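Local coordinates for uncharacterized protein (Parabacteroides merdae, PDB 4R7F) that is of unknown function but has three immunoglobulin-like beta-sandwich domains and is probably related to the type 9 secretion system plug protein, at residues S164-K170 with E205-T211; T179-I183 with Y377-M383; V138-I144 with R389-T394; N151-D155 with Y212-I217. All blocks are in the same frame, centred on the assembly; numbering follows the deposited sequence. Where two conformers were deposited one is given.

Contact 1. Residues S164-K170 with E205-T211. With MG (magnesium ion), chain H.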
# COMPACT_ATOMS: atom_id res chain seq x y z
N SER A 164 -6.12 12.86 -9.04
CA SER A 164 -6.31 14.24 -8.59
C SER A 164 -5.04 14.50 -7.81
O SER A 164 -4.60 13.64 -7.04
CB SER A 164 -7.53 14.36 -7.66
OG SER A 164 -8.77 13.93 -8.24
N PHE A 165 -4.40 15.65 -8.03
CA PHE A 165 -3.23 15.98 -7.22
C PHE A 165 -2.96 17.46 -7.06
O PHE A 165 -3.40 18.25 -7.87
CB PHE A 165 -1.97 15.23 -7.69
CG PHE A 165 -1.38 15.75 -8.98
CD1 PHE A 165 -1.83 15.28 -10.21
CD2 PHE A 165 -0.36 16.67 -8.96
CE1 PHE A 165 -1.26 15.74 -11.39
CE2 PHE A 165 0.18 17.17 -10.14
CZ PHE A 165 -0.26 16.69 -11.35
N ASN A 166 -2.18 17.79 -6.03
CA ASN A 166 -1.75 19.17 -5.75
C ASN A 166 -0.28 19.13 -5.51
O ASN A 166 0.22 18.22 -4.88
CB ASN A 166 -2.41 19.74 -4.49
CG ASN A 166 -3.92 19.66 -4.56
OD1 ASN A 166 -4.57 20.53 -5.11
ND2 ASN A 166 -4.47 18.57 -4.02
N ILE A 167 0.40 20.14 -6.03
CA ILE A 167 1.79 20.30 -5.78
C ILE A 167 1.90 21.32 -4.69
O ILE A 167 1.47 22.44 -4.87
CB ILE A 167 2.52 20.81 -7.04
CG1 ILE A 167 2.34 19.80 -8.17
CG2 ILE A 167 3.98 21.06 -6.72
CD1 ILE A 167 2.90 20.29 -9.48
N ASN A 168 2.46 20.90 -3.56
CA ASN A 168 2.72 21.75 -2.42
C ASN A 168 4.16 22.27 -2.43
O ASN A 168 5.08 21.52 -2.20
CB ASN A 168 2.43 20.93 -1.16
CG ASN A 168 1.01 20.36 -1.15
OD1 ASN A 168 0.05 21.04 -1.49
ND2 ASN A 168 0.89 19.11 -0.74
N ASN A 169 4.32 23.57 -2.71
CA ASN A 169 5.60 24.19 -2.98
C ASN A 169 5.92 25.43 -2.15
O ASN A 169 6.60 26.32 -2.64
CB ASN A 169 5.74 24.54 -4.48
CG ASN A 169 4.80 25.66 -4.92
OD1 ASN A 169 3.71 25.82 -4.40
ND2 ASN A 169 5.25 26.45 -5.84
N LYS A 170 5.52 25.43 -0.87
CA LYS A 170 5.85 26.53 0.04
C LYS A 170 7.37 26.78 0.10
O LYS A 170 7.80 27.92 0.13
CB LYS A 170 5.31 26.24 1.45
CG LYS A 170 5.64 27.36 2.44
CD LYS A 170 4.94 27.26 3.81
CE LYS A 170 5.35 26.01 4.59
NZ LYS A 170 6.80 25.78 4.89
N GLU A 205 -0.07 30.78 -4.13
CA GLU A 205 1.37 31.03 -3.96
C GLU A 205 2.18 29.82 -3.51
O GLU A 205 3.40 29.74 -3.75
CB GLU A 205 1.58 32.22 -2.98
CG GLU A 205 1.18 31.98 -1.53
CD GLU A 205 -0.30 31.97 -1.26
OE1 GLU A 205 -1.12 32.05 -2.22
OE2 GLU A 205 -0.65 31.86 -0.07
N ASN A 206 1.51 28.89 -2.85
CA ASN A 206 2.15 27.71 -2.27
C ASN A 206 1.39 26.40 -2.59
O ASN A 206 1.57 25.37 -1.90
CB ASN A 206 2.29 27.89 -0.76
CG ASN A 206 0.97 28.22 -0.06
OD1 ASN A 206 -0.11 27.90 -0.58
ND2 ASN A 206 1.05 28.86 1.14
N GLN A 207 0.58 26.43 -3.63
CA GLN A 207 -0.17 25.24 -4.00
C GLN A 207 -0.68 25.32 -5.39
O GLN A 207 -1.30 26.30 -5.74
CB GLN A 207 -1.35 25.00 -3.09
CG GLN A 207 -1.84 23.59 -3.25
CD GLN A 207 -2.86 23.19 -2.21
OE1 GLN A 207 -3.93 23.82 -2.10
NE2 GLN A 207 -2.56 22.11 -1.45
N ILE A 208 -0.39 24.29 -6.17
CA ILE A 208 -0.83 24.21 -7.55
C ILE A 208 -1.70 22.99 -7.67
O ILE A 208 -1.24 21.88 -7.43
CB ILE A 208 0.36 24.10 -8.51
CG1 ILE A 208 1.38 25.22 -8.22
CG2 ILE A 208 -0.11 24.24 -9.97
CD1 ILE A 208 2.82 24.76 -8.32
N SER A 209 -2.95 23.18 -8.05
CA SER A 209 -3.91 22.08 -8.06
C SER A 209 -4.21 21.61 -9.47
O SER A 209 -4.50 22.44 -10.35
CB SER A 209 -5.19 22.51 -7.32
OG SER A 209 -6.20 21.52 -7.45
N TYR A 210 -4.11 20.29 -9.70
CA TYR A 210 -4.44 19.68 -11.00
C TYR A 210 -5.55 18.70 -10.73
O TYR A 210 -5.38 17.49 -10.81
CB TYR A 210 -3.26 18.91 -11.62
CG TYR A 210 -2.09 19.77 -11.95
CD1 TYR A 210 -1.20 20.16 -10.97
CD2 TYR A 210 -1.88 20.23 -13.25
CE1 TYR A 210 -0.12 20.99 -11.27
CE2 TYR A 210 -0.78 21.02 -13.55
CZ TYR A 210 0.10 21.41 -12.56
OH TYR A 210 1.19 22.21 -12.86
N THR A 211 -6.66 19.23 -10.32
CA THR A 211 -7.79 18.45 -9.87
C THR A 211 -8.91 18.75 -10.83
O THR A 211 -9.01 19.85 -11.30
CB THR A 211 -8.16 18.87 -8.45
OG1 THR A 211 -7.05 18.58 -7.59
CG2 THR A 211 -9.32 18.09 -7.95
MG MG H . -2.62 31.44 1.19
O HOH W 1 -6.26 17.18 -5.43
O HOH W 2 4.65 29.47 -6.17
O HOH W 3 5.54 29.04 -2.16
O HOH W 4 -3.43 31.65 -0.83
O HOH W 5 -2.48 29.27 0.45
O HOH W 6 -4.77 31.47 1.79
O HOH W 7 -2.94 33.63 1.62
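Tyr210 and Phe165 face each other across an antiparallel pair of strands, their rings nearly parallel (planes 15° apart) but slid so far that they barely overlap. The closest approach is CE2 of Phe165 to CD1 of Tyr210, 3.4 Å, while CB of Tyr210 lies over one face of the Phe165 ring, 3.9 Å from its centroid, as a CH-pi contact. Phe165 gets there because its CG sits between the backbone N and the carbonyl carbon (chi1 74°), which swings the ring toward its neighbour. On the same face Ile167 sends CD1 to CE1 of Tyr210 (3.6 Å), and Ile208 lies beside it with CD1 4.2 Å from CB of Ile167. Ile167 and Ile208 form a hydrogen-bonded pair, N of Ile167 to O of Ile208 2.8 Å, N of Ile208 to O of Ile167 2.9 Å. The other face is polar: NE2 of Gln207 donates to OD1 of Asn168 (2.8 Å, 166°), whose ND2 donates to OD1 of Asn143. Just before the strand, OE2 of Glu205 binds a magnesium ion that four waters also ligate. Strand 143-149 flanks 160-168, strand 202-204 borders 207-219, and strands 181-187 and 373-380 pack on the aromatic face.

Contact 2. Residues T179-I183 with Y377-M383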
# COMPACT_ATOMS: atom_id res chain seq x y z
N THR A 179 3.52 27.47 -17.11
CA THR A 179 4.52 27.50 -18.18
C THR A 179 5.74 26.68 -17.81
O THR A 179 6.28 26.01 -18.65
CB THR A 179 5.10 28.93 -18.40
OG1 THR A 179 4.13 29.92 -18.09
CG2 THR A 179 5.54 29.11 -19.80
N ASP A 180 6.23 26.80 -16.57
CA ASP A 180 7.55 26.23 -16.20
C ASP A 180 7.53 24.79 -15.67
O ASP A 180 8.59 24.22 -15.46
CB ASP A 180 8.20 27.08 -15.11
CG ASP A 180 8.41 28.52 -15.52
OD1 ASP A 180 8.31 28.88 -16.72
OD2 ASP A 180 8.67 29.29 -14.58
N LEU A 181 6.35 24.23 -15.43
CA LEU A 181 6.24 22.81 -15.00
C LEU A 181 5.84 21.95 -16.19
O LEU A 181 5.06 22.38 -17.02
CB LEU A 181 5.18 22.65 -13.91
CG LEU A 181 5.46 23.36 -12.59
CD1 LEU A 181 4.41 22.94 -11.58
CD2 LEU A 181 6.87 23.06 -12.08
N LYS A 182 6.40 20.75 -16.28
CA LYS A 182 5.91 19.74 -17.21
C LYS A 182 5.60 18.52 -16.35
O LYS A 182 6.48 18.04 -15.63
CB LYS A 182 6.98 19.41 -18.26
CG LYS A 182 7.49 20.62 -19.01
CD LYS A 182 8.43 20.19 -20.11
CE LYS A 182 9.02 21.38 -20.84
NZ LYS A 182 10.49 21.45 -20.67
N ILE A 183 4.39 17.99 -16.47
CA ILE A 183 3.92 16.88 -15.63
C ILE A 183 3.66 15.65 -16.48
O ILE A 183 2.99 15.73 -17.50
CB ILE A 183 2.57 17.24 -14.97
CG1 ILE A 183 2.58 18.70 -14.44
CG2 ILE A 183 2.20 16.20 -13.91
CD1 ILE A 183 2.88 18.86 -12.99
N TYR A 377 5.11 12.63 -12.11
CA TYR A 377 6.45 13.18 -12.24
C TYR A 377 6.29 14.66 -12.56
O TYR A 377 5.61 15.01 -13.53
CB TYR A 377 7.18 12.55 -13.43
CG TYR A 377 7.63 11.11 -13.25
CD1 TYR A 377 6.73 10.06 -13.26
CD2 TYR A 377 8.95 10.81 -13.08
CE1 TYR A 377 7.15 8.74 -13.09
CE2 TYR A 377 9.38 9.52 -12.93
CZ TYR A 377 8.48 8.48 -12.94
OH TYR A 377 8.95 7.20 -12.78
N VAL A 378 6.95 15.49 -11.77
CA VAL A 378 6.88 16.91 -11.90
C VAL A 378 8.26 17.44 -12.29
O VAL A 378 9.16 17.39 -11.49
CB VAL A 378 6.45 17.54 -10.57
CG1 VAL A 378 6.45 19.06 -10.68
CG2 VAL A 378 5.07 17.03 -10.15
N TYR A 379 8.39 17.95 -13.50
CA TYR A 379 9.61 18.48 -14.05
C TYR A 379 9.54 20.00 -14.10
O TYR A 379 8.46 20.58 -14.27
CB TYR A 379 9.81 17.97 -15.48
CG TYR A 379 9.97 16.50 -15.57
CD1 TYR A 379 11.22 15.91 -15.46
CD2 TYR A 379 8.89 15.67 -15.70
CE1 TYR A 379 11.37 14.54 -15.55
CE2 TYR A 379 9.03 14.31 -15.75
CZ TYR A 379 10.26 13.74 -15.69
OH TYR A 379 10.38 12.35 -15.73
N TYR A 380 10.68 20.66 -13.95
CA TYR A 380 10.68 22.11 -13.75
C TYR A 380 11.67 22.71 -14.69
O TYR A 380 12.84 22.28 -14.70
CB TYR A 380 11.11 22.47 -12.33
CG TYR A 380 11.43 23.94 -12.05
CD1 TYR A 380 10.47 24.92 -12.24
CD2 TYR A 380 12.63 24.33 -11.47
CE1 TYR A 380 10.71 26.26 -11.92
CE2 TYR A 380 12.90 25.67 -11.15
CZ TYR A 380 11.93 26.63 -11.39
OH TYR A 380 12.12 27.97 -11.10
N ARG A 381 11.20 23.68 -15.48
CA ARG A 381 12.08 24.41 -16.39
C ARG A 381 11.73 25.87 -16.62
O ARG A 381 10.95 26.20 -17.52
CB ARG A 381 12.17 23.71 -17.70
CG ARG A 381 13.32 24.28 -18.51
CD ARG A 381 13.72 23.30 -19.55
NE ARG A 381 14.57 23.95 -20.51
CZ ARG A 381 14.95 23.37 -21.64
NH1 ARG A 381 14.57 22.12 -21.92
NH2 ARG A 381 15.71 24.04 -22.47
N PRO A 382 12.32 26.74 -15.81
CA PRO A 382 12.06 28.19 -15.96
C PRO A 382 12.78 28.74 -17.19
O PRO A 382 13.68 28.07 -17.69
CB PRO A 382 12.65 28.77 -14.68
CG PRO A 382 13.82 27.87 -14.37
CD PRO A 382 13.41 26.47 -14.87
N MSE A 383 12.38 29.92 -17.68
CA MSE A 383 13.00 30.49 -18.88
C MSE A 383 14.50 30.57 -18.68
O MSE A 383 15.01 30.84 -17.59
CB MSE A 383 12.35 31.81 -19.33
CG MSE A 383 11.36 31.60 -20.49
SE MSE A 383 12.26 31.02 -22.16
CE MSE A 383 13.64 32.42 -22.33
O HOH W 8 8.93 24.23 -18.95
O HOH W 9 10.43 31.58 -15.85
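Leu181 lays its CD2 branch obliquely against the Tyr380 ring, 4.1 Å from CD1, in a non-hydrogen-bonded pair of the antiparallel sheet formed by strands 181-187, 373-380 and 389-397, consistent with one layer of an immunoglobulin-like beta-sandwich. On the same face Ile183 and Val378 lie side by side and point the same way, CD1 of Ile183 meeting CG2 of Val378 at 4.0 Å; both also touch Ile167 of the opposing sheet. Between these pairs, Lys182 and Tyr379 exchange two backbone bonds. The Lys182 side chain leaves on the other face and ends in a salt bridge to Asp388, which probably eases its closeness to Arg381. Asp180 closes the short helix before the strand. Its carboxylate crosses Pro382 at about a right angle, CG 3.7 Å from CA of Pro382. CG of Asp180 stands beside its own backbone N (chi1 -59°), which carries the carboxylate out along the Arg381-Pro382 backbone. With the carboxylate cut back to an alanine, that backbone would probably lose the group packed against CA of Pro382. The register ends at a nearly straight bond, N of Arg381 to O of Asp180, 2.7 Å and 177°.

Contact 3. Residues V138-I144 with R389-T394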
# COMPACT_ATOMS: atom_id res chain seq x y z
N VAL A 138 15.37 12.24 -8.83
CA VAL A 138 14.57 13.35 -8.28
C VAL A 138 15.35 14.16 -7.21
O VAL A 138 16.10 13.58 -6.43
CB VAL A 138 13.18 12.87 -7.77
CG1 VAL A 138 13.26 11.77 -6.72
CG2 VAL A 138 12.36 14.03 -7.25
N GLU A 139 15.22 15.48 -7.27
CA GLU A 139 15.60 16.40 -6.17
C GLU A 139 14.30 16.87 -5.57
O GLU A 139 13.66 17.77 -6.07
CB GLU A 139 16.46 17.58 -6.66
CG GLU A 139 15.94 18.30 -7.90
CD GLU A 139 16.86 19.40 -8.41
OE1 GLU A 139 17.26 20.24 -7.59
OE2 GLU A 139 17.13 19.44 -9.64
N PRO A 140 13.87 16.21 -4.50
CA PRO A 140 12.49 16.36 -4.06
C PRO A 140 12.25 17.64 -3.26
O PRO A 140 12.14 17.61 -2.05
CB PRO A 140 12.28 15.12 -3.19
CG PRO A 140 13.64 14.86 -2.62
CD PRO A 140 14.59 15.16 -3.75
N VAL A 141 12.05 18.73 -3.96
CA VAL A 141 11.82 20.02 -3.34
C VAL A 141 10.35 20.44 -3.27
O VAL A 141 10.04 21.47 -2.70
CB VAL A 141 12.66 21.11 -4.04
CG1 VAL A 141 14.14 20.84 -3.79
CG2 VAL A 141 12.34 21.20 -5.54
N VAL A 142 9.45 19.65 -3.85
CA VAL A 142 8.05 19.86 -3.65
C VAL A 142 7.41 18.52 -3.21
O VAL A 142 7.95 17.45 -3.46
CB VAL A 142 7.37 20.41 -4.92
CG1 VAL A 142 8.05 21.67 -5.40
CG2 VAL A 142 7.34 19.35 -6.02
N ASN A 143 6.26 18.62 -2.57
CA ASN A 143 5.51 17.48 -2.04
C ASN A 143 4.26 17.37 -2.91
O ASN A 143 3.72 18.40 -3.34
CB ASN A 143 5.25 17.71 -0.52
CG ASN A 143 3.98 17.06 0.01
OD1 ASN A 143 2.91 17.64 -0.09
ND2 ASN A 143 4.11 15.88 0.62
N ILE A 144 3.82 16.16 -3.22
CA ILE A 144 2.64 15.97 -4.04
C ILE A 144 1.60 15.22 -3.24
O ILE A 144 1.86 14.10 -2.80
CB ILE A 144 2.99 15.17 -5.30
CG1 ILE A 144 4.07 15.87 -6.14
CG2 ILE A 144 1.74 14.96 -6.14
CD1 ILE A 144 4.59 15.02 -7.31
N ARG A 389 14.62 19.74 -14.80
CA ARG A 389 14.80 19.15 -13.47
C ARG A 389 13.57 18.41 -13.06
O ARG A 389 12.45 18.82 -13.39
CB ARG A 389 15.10 20.22 -12.44
CG ARG A 389 16.45 20.89 -12.66
CD ARG A 389 16.52 22.23 -11.96
NE ARG A 389 16.55 22.07 -10.50
CZ ARG A 389 16.45 23.08 -9.64
NH1 ARG A 389 16.25 24.31 -10.09
NH2 ARG A 389 16.51 22.88 -8.34
N LEU A 390 13.79 17.33 -12.32
CA LEU A 390 12.72 16.57 -11.76
C LEU A 390 12.65 16.94 -10.28
O LEU A 390 13.49 16.52 -9.50
CB LEU A 390 13.01 15.08 -11.98
CG LEU A 390 12.05 14.08 -11.36
CD1 LEU A 390 10.65 14.38 -11.84
CD2 LEU A 390 12.40 12.63 -11.66
N ILE A 391 11.66 17.74 -9.92
CA ILE A 391 11.58 18.35 -8.60
C ILE A 391 10.58 17.67 -7.67
O ILE A 391 10.51 17.96 -6.48
CB ILE A 391 11.28 19.87 -8.69
CG1 ILE A 391 9.94 20.18 -9.35
CG2 ILE A 391 12.41 20.60 -9.38
CD1 ILE A 391 9.45 21.59 -9.05
N GLY A 392 9.82 16.74 -8.21
CA GLY A 392 8.92 15.95 -7.41
C GLY A 392 8.42 14.73 -8.15
O GLY A 392 8.22 14.76 -9.39
N VAL A 393 8.18 13.67 -7.40
CA VAL A 393 7.64 12.47 -7.97
C VAL A 393 6.94 11.72 -6.87
O VAL A 393 7.36 11.76 -5.74
CB VAL A 393 8.75 11.64 -8.64
CG1 VAL A 393 9.80 11.22 -7.63
CG2 VAL A 393 8.16 10.41 -9.30
N THR A 394 5.83 11.07 -7.19
CA THR A 394 5.11 10.26 -6.22
C THR A 394 4.34 9.16 -6.95
O THR A 394 4.01 9.32 -8.12
CB THR A 394 4.15 11.09 -5.36
OG1 THR A 394 3.74 10.31 -4.25
CG2 THR A 394 2.89 11.50 -6.12
O HOH W 10 8.07 14.75 -4.50
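A classic beta bulge at Ile391 and Gly392, both facing Val378 on the next strand, meets an inverse gamma turn centred on Pro140 in the linker that leads into strand 143-149. Ahead of the turn, Glu139 N donates to O of Leu390 (3.0 Å); beyond it, Val142 N reaches O of Ile391 (3.3 Å), so two backbone bonds bracket the turn. The side chains of Glu139 and Arg389 cross at about a right angle in a bidentate, side-on salt bridge: NE donates to OE2 and NH2 to OE1, each at 2.8 Å. Both oxygens lie close to the guanidinium plane, yet the nitrogens meet them from above the carboxylate plane, since the two planes are turned 45° apart. OE2 also accepts from OG of Ser113, whose oxygen takes a bond from N of Leu390, tying the carboxylate to the strand. A leucine in place of Arg389 would probably leave the Glu139 carboxylate without its counter-charge, held mainly by Ser113. Apolar contacts surround these bonds: CG1 of Val138 touches CG1 of Val393 (3.6 Å), CG2 of Val141 rests on CB of Ile391 (3.6 Å), and CG2 of Ile144 meets CG2 of Thr394 (3.6 Å). A water joins N of Val393 to O of Val142. The linker is fastened to an edge strand through its bulge, consistent with a junction between two immunoglobulin-like beta-sandwich domains.

Contact 4. Residues N151-D155 with Y212-I217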
# COMPACT_ATOMS: atom_id res chain seq x y z
N ASN A 151 -14.86 7.29 -8.66
CA ASN A 151 -15.87 8.28 -8.87
C ASN A 151 -15.25 9.47 -9.53
O ASN A 151 -14.52 10.23 -8.89
CB ASN A 151 -16.50 8.70 -7.53
CG ASN A 151 -17.64 9.66 -7.71
OD1 ASN A 151 -18.21 9.78 -8.80
ND2 ASN A 151 -17.98 10.34 -6.67
N THR A 152 -15.56 9.63 -10.81
CA THR A 152 -14.88 10.55 -11.69
C THR A 152 -15.84 11.60 -12.16
O THR A 152 -17.03 11.58 -11.83
CB THR A 152 -14.32 9.84 -12.94
OG1 THR A 152 -15.35 9.65 -13.91
CG2 THR A 152 -13.70 8.51 -12.54
N ASP A 153 -15.32 12.52 -12.94
CA ASP A 153 -16.13 13.57 -13.51
C ASP A 153 -17.04 13.11 -14.62
O ASP A 153 -17.97 13.83 -14.94
CB ASP A 153 -15.23 14.67 -14.05
CG ASP A 153 -14.42 15.34 -12.96
OD1 ASP A 153 -14.88 15.33 -11.78
OD2 ASP A 153 -13.34 15.87 -13.32
N ILE A 154 -16.78 11.94 -15.22
CA ILE A 154 -17.59 11.47 -16.35
C ILE A 154 -18.43 10.26 -16.04
O ILE A 154 -19.27 9.88 -16.85
CB ILE A 154 -16.74 11.15 -17.60
CG1 ILE A 154 -15.79 9.97 -17.35
CG2 ILE A 154 -15.97 12.40 -18.02
CD1 ILE A 154 -14.94 9.60 -18.56
N ASP A 155 -18.15 9.62 -14.92
CA ASP A 155 -18.97 8.50 -14.46
C ASP A 155 -18.76 8.25 -12.95
O ASP A 155 -17.98 8.95 -12.29
CB ASP A 155 -18.71 7.25 -15.30
CG ASP A 155 -17.29 6.65 -15.11
OD1 ASP A 155 -16.48 7.20 -14.31
OD2 ASP A 155 -16.99 5.60 -15.77
N TYR A 212 -9.73 17.74 -11.14
CA TYR A 212 -10.88 17.86 -12.06
C TYR A 212 -10.44 18.00 -13.52
O TYR A 212 -11.14 18.54 -14.35
CB TYR A 212 -11.79 19.03 -11.66
CG TYR A 212 -12.22 19.01 -10.19
CD1 TYR A 212 -12.95 17.94 -9.66
CD2 TYR A 212 -11.90 20.06 -9.35
CE1 TYR A 212 -13.33 17.92 -8.34
CE2 TYR A 212 -12.28 20.04 -8.01
CZ TYR A 212 -13.00 18.97 -7.52
OH TYR A 212 -13.43 18.97 -6.20
N ASN A 213 -9.29 17.45 -13.83
CA ASN A 213 -8.73 17.53 -15.16
C ASN A 213 -9.19 16.35 -15.97
O ASN A 213 -8.98 15.20 -15.59
CB ASN A 213 -7.21 17.55 -15.05
CG ASN A 213 -6.55 17.96 -16.32
OD1 ASN A 213 -6.79 17.36 -17.39
ND2 ASN A 213 -5.71 19.00 -16.24
N ARG A 214 -9.84 16.62 -17.10
CA ARG A 214 -10.44 15.58 -17.88
C ARG A 214 -9.39 14.57 -18.37
O ARG A 214 -9.67 13.38 -18.46
CB ARG A 214 -11.21 16.19 -19.04
CG ARG A 214 -11.81 15.21 -20.02
CD ARG A 214 -13.05 14.52 -19.47
NE ARG A 214 -13.52 13.54 -20.46
CZ ARG A 214 -12.92 12.37 -20.70
NH1 ARG A 214 -11.83 12.01 -20.05
NH2 ARG A 214 -13.42 11.54 -21.58
N ASN A 215 -8.18 15.03 -18.64
CA ASN A 215 -7.13 14.14 -19.16
C ASN A 215 -6.63 13.18 -18.10
O ASN A 215 -5.90 12.28 -18.43
CB ASN A 215 -5.93 14.96 -19.65
CG ASN A 215 -6.35 16.09 -20.55
OD1 ASN A 215 -6.70 15.84 -21.67
ND2 ASN A 215 -6.40 17.33 -20.03
N LEU A 216 -6.96 13.42 -16.83
CA LEU A 216 -6.47 12.60 -15.75
C LEU A 216 -7.42 11.47 -15.41
O LEU A 216 -7.27 10.83 -14.37
CB LEU A 216 -6.12 13.43 -14.53
CG LEU A 216 -4.80 14.18 -14.68
CD1 LEU A 216 -4.58 15.06 -13.47
CD2 LEU A 216 -3.64 13.24 -14.87
N ILE A 217 -8.34 11.20 -16.32
CA ILE A 217 -9.26 10.09 -16.20
C ILE A 217 -8.78 8.95 -17.09
O ILE A 217 -8.66 9.09 -18.30
CB ILE A 217 -10.69 10.49 -16.59
CG1 ILE A 217 -11.18 11.61 -15.68
CG2 ILE A 217 -11.61 9.29 -16.42
CD1 ILE A 217 -12.60 12.07 -15.96
O HOH W 11 -12.91 16.53 -15.88
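With CG1 of Ile154 set between its backbone N and carbonyl carbon (chi1 65°), CG2 stands anti to that carbon, while the extended chain of Ile217 (chi2 -179°) carries CD1 out to it; the two isoleucines meet tip to tip, CG2 of Ile154 lying 4.0 Å from CD1 of Ile217. The same CD1 also rests 4.1 Å from CB of Thr152. Ile154 covers one face of the Arg214 guanidinium, the side chains crossing at about a right angle; its CG2 comes within 3.6 Å of NE. Asp153 turns its carboxylate to Tyr212, with OD1 near the ring plane at its edge, 3.9 Å from CD1. No direct hydrogen bond joins the segments; a water donates to both OD2 of Asp153 (2.7 Å) and O of Tyr212 (3.1 Å). Tyr212 OH is bonded to Lys170 N and Asn206 O of the second subunit, which places Tyr212 at the subunit interface. OG1 of Thr152 accepts from N of Ile154 and donates to OD1 of Asp155 (2.7 Å), while OD1 of Asn213 accepts from both N and ND2 of Asn215. These are an ST turn, in the loop linking strands 143-149 and 160-168, and an Asx turn at the interruption of strand 207-219.

Contacts 1 and 2 supply facing layers of one sandwich: Phe165, Ile167 and Tyr210 of contact 1 pack on Leu181 and Ile183 of contact 2. Contact 1 is the more buried, with amides on its other face meeting the second subunit; contact 2 is partly buried. Contact 3 touches both layers, since strand 143-149 neighbours 160-168 and strand 389-397 neighbours 373-380, and it alone adds a salt bridge across its segments. Contact 4 uses strand 207-219, as contact 1 does, but lies toward the surface, about 18 Å from it between centres, and relies on methyl contacts and a water where contact 1 has regular strand pairing.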